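Side-chain contacts in PvdO (Pseudomonas aeruginosa, PDB 5HHA), which belongs to the formylglycine-generating enzyme family, binds calcium and probably acts in chromophore maturation in the periplasm: residues D192-F196 with T197-G201; V127-Y131 with N132-N136. All blocks are in the same frame, centred on the assembly; numbering follows the deposited sequence. Where two conformers were deposited one is given.

In the fold
Both contacts are short-range, made between side chains a few residues apart, and both are partly buried, yet they occur in different kinds of chain. Contact 1 (192-201) lies in the irregular loop that leads to strand 218-221 and is organised by a calcium ion and an aromatic face. Contact 2 (127-136) comes earlier in the sequence, at the start of helix 131-145, and relies on reciprocal bonds between carboxylates and backbone N-H groups. Their centres are 22 Å apart and they do not touch, but Tyr118 meets Thr197 of the first and Val127 of the second. Contact 2 also packs against strands 218-221 and 278-285, whereas contact 1 is held by loop residues.

Contact 1: residues D192-F196 with T197-G201; sequences DGYNF and TSPVG. With CA (calcium ion), chain C.
This is a local CH-pi contact, Tyr194 with Ser198, made where the chain leaves a calcium site in the long loop between helix 154-162 and strand 218-221. Ser198 CB stands over the middle of one face of the Tyr194 ring, 3.4 Å from its centroid and only 5° off the normal, so that all six ring carbons lie at nearly the same distance from it. The Ser198 hydroxyl points away from the ring, which therefore meets the methylene. Pro199 extends the apolar patch: its CD lies 3.8 Å from Tyr194 CE2, approaching the ring obliquely.

Tyr194 serves two partners at once. With CG anti to the carbonyl carbon (chi1 -50°), its ring is directed at Ser198 while its carbonyl O turns to the calcium ion, 2.4 Å away. Asp192 grips the same ion with both carboxylate oxygens, OD1 at 2.4 Å and OD2 at 2.5 Å. OD1 also accepts Tyr194 N (3.0 Å) almost head-on, an Asx turn that fixes the carboxylate relative to the carbonyl beside it. A water bound to the metal donates to Asn195 O, while a second water links Phe196 N to Thr197 O across the turn.

Asn186 OD1, Thr187 O and Gly189 O complete the sevenfold coordination. The amide of Asn186 works from both ends, since its ND2 donates to Phe196 O. Farther along, Thr197 OG1 bonds Gln124 OE1, while Thr197 N is buried with no partner in the model. An Asx turn, bidentate aspartate and several backbone carbonyls around one ion are the makings of a loop-borne calcium site, consistent with a structural role, here in a domain of the sulfatase-modifying factor type.

Contact 2: residues V127-Y131 with N132-N136; sequences VCVDY and NDVKN
Lys135 CD approaches the Tyr131 ring obliquely, 3.6 Å from CE1, while the carboxylates of Asp130 and Asp133 come together with their planes 35° apart, their side chains crossing at about a right angle. The two aspartates illustrate how a helix start is closed by exchange. Asp130 OD1 accepts Asp133 N (2.9 Å), met nearly in line with the C-O bond, and Asp133 OD2 accepts Asp130 N (2.9 Å, 168°) on its anti side, somewhat out of the carboxylate plane. This is a capping box, with Asp130 at the N-cap. Its CG sits between the backbone N and the carbonyl carbon (chi1 76°), which brings OD1 round to the first turn.

The exchange sets Asp130 OD1 and Asp133 OD2 only 3.2 Å apart. That cost is probably eased by the N-H groups they hold and by Arg274, which forms a salt bridge with Asp133 OD2. Ordinary helical bonds take over at once, Val134 N to Asp130 O and Lys135 N to Tyr131 O, both at 3.2 Å. On the outer side, the Lys135 chain, bent at chi3 and chi4, crosses Tyr131 at a slant, and one water joins the two ends, donating to Tyr131 OH and accepting from Lys135 NZ. Tyr131 OH is also bonded to Ala222 O.

Val129 CG2 and Val134 CG2 meet loosely at 4.2 Å on the inward side. There both valines rest on Phe280 of strand 278-285. Trp220 of strand 218-221 packs against Tyr131 and Val134, so the capped end of helix 131-145 packs on both strands. Helix 86-96 meets this region through Val129, which touches Leu89, and Asn136, while a disulfide joins Cys128 in the loop leading into the helix to Cys111.

Contact 1: residues D192-F196 with T197-G201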
ATOM      1  N   ASP A 192       0.016  16.373  11.502  1.00 10.23           N
ATOM      2  CA  ASP A 192       0.788  16.179  10.278  1.00 10.25           C
ATOM      3  C   ASP A 192       0.377  17.085   9.110  1.00  9.17           C
ATOM      4  O   ASP A 192       0.972  16.958   8.043  1.00 10.08           O
ATOM      5  CB  ASP A 192       0.701  14.719   9.837  1.00 10.39           C
ATOM      6  CG  ASP A 192      -0.716  14.248   9.730  1.00  9.49           C
ATOM      7  OD1 ASP A 192      -1.572  14.998   9.193  1.00  9.28           O
ATOM      8  OD2 ASP A 192      -1.021  13.135  10.216  1.00  8.83           O
ATOM      9  N   GLY A 193      -0.586  17.975   9.347  1.00  9.75           N
ATOM     10  CA  GLY A 193      -1.054  18.888   8.331  1.00 10.08           C
ATOM     11  C   GLY A 193      -2.360  18.538   7.652  1.00  9.66           C
ATOM     12  O   GLY A 193      -2.898  19.392   6.907  1.00 10.19           O
ATOM     13  N   TYR A 194      -2.892  17.329   7.855  1.00  9.48           N
ATOM     14  CA  TYR A 194      -4.026  16.855   7.042  1.00  9.48           C
ATOM     15  C   TYR A 194      -5.045  16.135   7.895  1.00  9.62           C
ATOM     16  O   TYR A 194      -4.686  15.237   8.662  1.00  9.49           O
ATOM     17  CB  TYR A 194      -3.525  15.918   5.927  1.00  9.35           C
ATOM     18  CG  TYR A 194      -2.379  16.499   5.144  1.00  9.11           C
ATOM     19  CD1 TYR A 194      -1.082  16.336   5.559  1.00  8.71           C
ATOM     20  CD2 TYR A 194      -2.602  17.274   3.998  1.00  8.95           C
ATOM     21  CE1 TYR A 194      -0.050  16.885   4.883  1.00  9.88           C
ATOM     22  CE2 TYR A 194      -1.562  17.824   3.313  1.00  9.50           C
ATOM     23  CZ  TYR A 194      -0.285  17.642   3.756  1.00 10.16           C
ATOM     24  OH  TYR A 194       0.747  18.242   3.047  1.00 11.51           O
ATOM     25  N   ASN A 195      -6.315  16.467   7.762  1.00  8.64           N
ATOM     26  CA  ASN A 195      -7.365  15.716   8.420  1.00 10.59           C
ATOM     27  C   ASN A 195      -7.694  14.432   7.692  1.00 10.18           C
ATOM     28  O   ASN A 195      -7.925  13.421   8.335  1.00 11.60           O
ATOM     29  CB  ASN A 195      -8.655  16.520   8.532  1.00 10.82           C
ATOM     30  CG  ASN A 195      -8.484  17.811   9.300  1.00 12.21           C
ATOM     31  OD1 ASN A 195      -8.972  18.899   8.867  1.00 15.54           O
ATOM     32  ND2 ASN A 195      -7.826  17.732  10.435  1.00 11.17           N
ATOM     33  N   PHE A 196      -7.788  14.500   6.373  1.00  9.70           N
ATOM     34  CA  PHE A 196      -8.023  13.332   5.540  1.00 10.01           C
ATOM     35  C   PHE A 196      -6.721  12.974   4.837  1.00  9.56           C
ATOM     36  O   PHE A 196      -5.658  13.126   5.424  1.00  9.62           O
ATOM     37  CB  PHE A 196      -9.202  13.590   4.596  1.00 12.56           C
ATOM     38  CG  PHE A 196     -10.433  14.020   5.329  1.00 13.81           C
ATOM     39  CD1 PHE A 196     -11.232  13.095   5.952  1.00 13.94           C
ATOM     40  CD2 PHE A 196     -10.740  15.363   5.456  1.00 14.23           C
ATOM     41  CE1 PHE A 196     -12.361  13.491   6.654  1.00 19.04           C
ATOM     42  CE2 PHE A 196     -11.874  15.776   6.157  1.00 15.51           C
ATOM     43  CZ  PHE A 196     -12.670  14.844   6.751  1.00 16.74           C
ATOM     44  N   THR A 197      -6.768  12.449   3.611  1.00  9.10           N
ATOM     45  CA  THR A 197      -5.521  12.080   2.927  1.00  8.76           C
ATOM     46  C   THR A 197      -4.740  13.324   2.499  1.00  8.57           C
ATOM     47  O   THR A 197      -5.298  14.443   2.414  1.00  9.87           O
ATOM     48  CB  THR A 197      -5.780  11.176   1.728  1.00  9.00           C
ATOM     49  OG1 THR A 197      -6.697  11.850   0.857  1.00  9.04           O
ATOM     50  CG2 THR A 197      -6.365   9.842   2.154  1.00  9.65           C
ATOM     51  N   SER A 198      -3.467  13.125   2.219  1.00  8.34           N
ATOM     52  CA  SER A 198      -2.550  14.137   1.752  1.00  8.49           C
ATOM     53  C   SER A 198      -2.129  13.789   0.335  1.00  9.32           C
ATOM     54  O   SER A 198      -2.158  12.640  -0.084  1.00  8.71           O
ATOM     55  CB  SER A 198      -1.312  14.155   2.664  1.00  8.85           C
ATOM     56  OG  SER A 198      -0.852  12.818   2.944  1.00  9.01           O
ATOM     57  N   PRO A 199      -1.708  14.796  -0.444  1.00  9.27           N
ATOM     58  CA  PRO A 199      -1.155  14.468  -1.754  1.00  9.44           C
ATOM     59  C   PRO A 199      -0.039  13.468  -1.581  1.00  8.53           C
ATOM     60  O   PRO A 199       0.725  13.535  -0.624  1.00  8.82           O
ATOM     61  CB  PRO A 199      -0.624  15.816  -2.277  1.00 11.19           C
ATOM     62  CG  PRO A 199      -1.357  16.841  -1.486  1.00 12.27           C
ATOM     63  CD  PRO A 199      -1.676  16.233  -0.147  1.00  9.29           C
ATOM     64  N   VAL A 200       0.102  12.550  -2.517  1.00  9.10           N
ATOM     65  CA  VAL A 200       1.147  11.548  -2.392  1.00  9.79           C
ATOM     66  C   VAL A 200       2.507  12.243  -2.347  1.00 10.34           C
ATOM     67  O   VAL A 200       2.737  13.245  -3.052  1.00 10.41           O
ATOM     68  CB  VAL A 200       1.065  10.495  -3.510  1.00  8.70           C
ATOM     69  CG1 VAL A 200      -0.293   9.786  -3.458  1.00 10.78           C
ATOM     70  CG2 VAL A 200       1.326  11.118  -4.901  1.00 10.80           C
ATOM     71  N   GLY A 201       3.403  11.743  -1.498  1.00  9.47           N
ATOM     72  CA  GLY A 201       4.742  12.297  -1.409  1.00 10.08           C
ATOM     73  C   GLY A 201       4.855  13.567  -0.581  1.00 10.42           C
ATOM     74  O   GLY A 201       5.773  14.367  -0.820  1.00 12.18           O
TER
HETATM   75 CA    CA C 301      -3.418  13.468   9.566  1.00  8.33          CA
HETATM   76  O   HOH W   1      -5.514  12.450   9.131  1.00 10.57           O
HETATM   77  O   HOH W   2      -7.030  16.037   3.971  1.00 14.39           O

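Contact 2: residues V127-Y131 with N132-N136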
ATOM      1  N   VAL A 127      -9.052   6.001  -3.842  1.00  8.75           N
ATOM      2  CA  VAL A 127      -9.710   5.195  -2.828  1.00  7.83           C
ATOM      3  C   VAL A 127     -11.058   4.720  -3.400  1.00  9.22           C
ATOM      4  O   VAL A 127     -11.351   4.939  -4.588  1.00 10.35           O
ATOM      5  CB  VAL A 127      -9.910   6.007  -1.527  1.00  8.13           C
ATOM      6  CG1 VAL A 127      -8.565   6.317  -0.872  1.00  9.36           C
ATOM      7  CG2 VAL A 127     -10.721   7.298  -1.772  1.00 10.35           C
ATOM      8  N   CYS A 128     -11.867   4.068  -2.571  1.00  8.40           N
ATOM      9  CA  CYS A 128     -13.225   3.696  -2.961  1.00  8.41           C
ATOM     10  C   CYS A 128     -13.212   2.713  -4.107  1.00 10.13           C
ATOM     11  O   CYS A 128     -14.134   2.700  -4.940  1.00 10.50           O
ATOM     12  CB  CYS A 128     -14.066   4.949  -3.253  1.00 10.12           C
ATOM     13  SG  CYS A 128     -14.410   5.908  -1.779  1.00 10.73           S
ATOM     14  N   VAL A 129     -12.185   1.860  -4.096  1.00  9.04           N
ATOM     15  CA  VAL A 129     -11.993   0.756  -5.028  1.00  9.40           C
ATOM     16  C   VAL A 129     -11.935  -0.573  -4.267  1.00  9.82           C
ATOM     17  O   VAL A 129     -11.379  -0.655  -3.156  1.00  9.07           O
ATOM     18  CB  VAL A 129     -10.689   0.920  -5.837  1.00  9.52           C
ATOM     19  CG1 VAL A 129     -10.838   2.001  -6.905  1.00 12.14           C
ATOM     20  CG2 VAL A 129      -9.479   1.193  -4.926  1.00 10.91           C
ATOM     21  N   ASP A 130     -12.521  -1.619  -4.840  1.00  9.42           N
ATOM     22  CA  ASP A 130     -12.396  -2.940  -4.238  1.00 10.17           C
ATOM     23  C   ASP A 130     -11.220  -3.694  -4.855  1.00  8.89           C
ATOM     24  O   ASP A 130     -10.485  -3.213  -5.688  1.00 10.04           O
ATOM     25  CB  ASP A 130     -13.728  -3.759  -4.218  1.00  9.98           C
ATOM     26  CG  ASP A 130     -14.116  -4.353  -5.565  1.00 11.49           C
ATOM     27  OD1 ASP A 130     -13.390  -4.200  -6.547  1.00 13.05           O
ATOM     28  OD2 ASP A 130     -15.192  -5.015  -5.619  1.00 14.22           O
ATOM     29  N   TYR A 131     -11.041  -4.912  -4.382  1.00  8.84           N
ATOM     30  CA  TYR A 131      -9.896  -5.730  -4.784  1.00  9.47           C
ATOM     31  C   TYR A 131      -9.890  -5.989  -6.294  1.00  9.35           C
ATOM     32  O   TYR A 131      -8.882  -5.835  -6.960  1.00 10.62           O
ATOM     33  CB  TYR A 131      -9.962  -7.027  -3.985  1.00 11.00           C
ATOM     34  CG  TYR A 131      -8.918  -8.095  -4.198  1.00  9.62           C
ATOM     35  CD1 TYR A 131      -9.085  -9.069  -5.172  1.00 11.48           C
ATOM     36  CD2 TYR A 131      -7.829  -8.210  -3.342  1.00 11.05           C
ATOM     37  CE1 TYR A 131      -8.185 -10.120  -5.316  1.00 12.41           C
ATOM     38  CE2 TYR A 131      -6.912  -9.270  -3.476  1.00  9.87           C
ATOM     39  CZ  TYR A 131      -7.099 -10.207  -4.472  1.00 10.06           C
ATOM     40  OH  TYR A 131      -6.231 -11.286  -4.609  1.00 11.71           O
ATOM     41  N   ASN A 132     -11.045  -6.380  -6.822  1.00 10.47           N
ATOM     42  CA  ASN A 132     -11.166  -6.623  -8.255  0.61 12.63           C
ATOM     43  C   ASN A 132     -10.950  -5.371  -9.097  1.00 11.62           C
ATOM     44  O   ASN A 132     -10.389  -5.438 -10.189  1.00 12.63           O
ATOM     45  CB  ASN A 132     -12.541  -7.219  -8.558  0.61 15.23           C
ATOM     46  CG  ASN A 132     -12.620  -7.812  -9.939  0.61 18.50           C
ATOM     47  OD1 ASN A 132     -12.002  -8.837 -10.218  0.61 23.88           O
ATOM     48  ND2 ASN A 132     -13.375  -7.169 -10.813  0.61 20.49           N
ATOM     49  N   ASP A 133     -11.376  -4.223  -8.577  1.00 12.10           N
ATOM     50  CA  ASP A 133     -11.151  -2.981  -9.288  1.00 12.34           C
ATOM     51  C   ASP A 133      -9.655  -2.758  -9.501  1.00 10.68           C
ATOM     52  O   ASP A 133      -9.230  -2.278 -10.550  1.00 12.26           O
ATOM     53  CB  ASP A 133     -11.678  -1.795  -8.478  1.00 11.27           C
ATOM     54  CG  ASP A 133     -13.185  -1.698  -8.452  1.00 14.22           C
ATOM     55  OD1 ASP A 133     -13.845  -2.085  -9.438  1.00 17.13           O
ATOM     56  OD2 ASP A 133     -13.705  -1.180  -7.441  1.00 13.44           O
ATOM     57  N   VAL A 134      -8.858  -3.057  -8.473  1.00 11.54           N
ATOM     58  CA  VAL A 134      -7.409  -2.934  -8.570  1.00 11.18           C
ATOM     59  C   VAL A 134      -6.868  -3.887  -9.627  1.00 10.57           C
ATOM     60  O   VAL A 134      -6.034  -3.507 -10.446  1.00 11.55           O
ATOM     61  CB  VAL A 134      -6.723  -3.184  -7.200  1.00 11.59           C
ATOM     62  CG1 VAL A 134      -5.223  -3.197  -7.358  1.00 12.03           C
ATOM     63  CG2 VAL A 134      -7.137  -2.106  -6.204  1.00 11.79           C
ATOM     64  N   LYS A 135      -7.341  -5.123  -9.618  1.00 11.07           N
ATOM     65  CA  LYS A 135      -6.912  -6.066 -10.642  1.00 11.25           C
ATOM     66  C   LYS A 135      -7.273  -5.544 -12.029  1.00 12.24           C
ATOM     67  O   LYS A 135      -6.468  -5.662 -12.970  1.00 12.99           O
ATOM     68  CB  LYS A 135      -7.532  -7.447 -10.404  1.00 13.31           C
ATOM     69  CG  LYS A 135      -7.036  -8.100  -9.108  1.00 15.08           C
ATOM     70  CD  LYS A 135      -7.688  -9.434  -8.822  1.00 21.42           C
ATOM     71  CE  LYS A 135      -7.324 -10.465  -9.872  1.00 32.17           C
ATOM     72  NZ  LYS A 135      -5.911 -10.901  -9.730  1.00 41.00           N
ATOM     73  N   ASN A 136      -8.468  -4.976 -12.179  1.00 12.03           N
ATOM     74  CA  ASN A 136      -8.878  -4.428 -13.477  1.00 11.55           C
ATOM     75  C   ASN A 136      -8.012  -3.275 -13.924  1.00 12.60           C
ATOM     76  O   ASN A 136      -7.653  -3.195 -15.109  1.00 13.48           O
ATOM     77  CB  ASN A 136     -10.336  -4.000 -13.452  1.00 13.66           C
ATOM     78  CG  ASN A 136     -11.288  -5.155 -13.382  1.00 16.64           C
ATOM     79  OD1 ASN A 136     -10.935  -6.286 -13.689  1.00 17.32           O
ATOM     80  ND2 ASN A 136     -12.518  -4.874 -12.993  1.00 19.35           N
TER
HETATM   81  O   HOH W   3      -5.418 -11.971  -7.081  1.00 25.19           O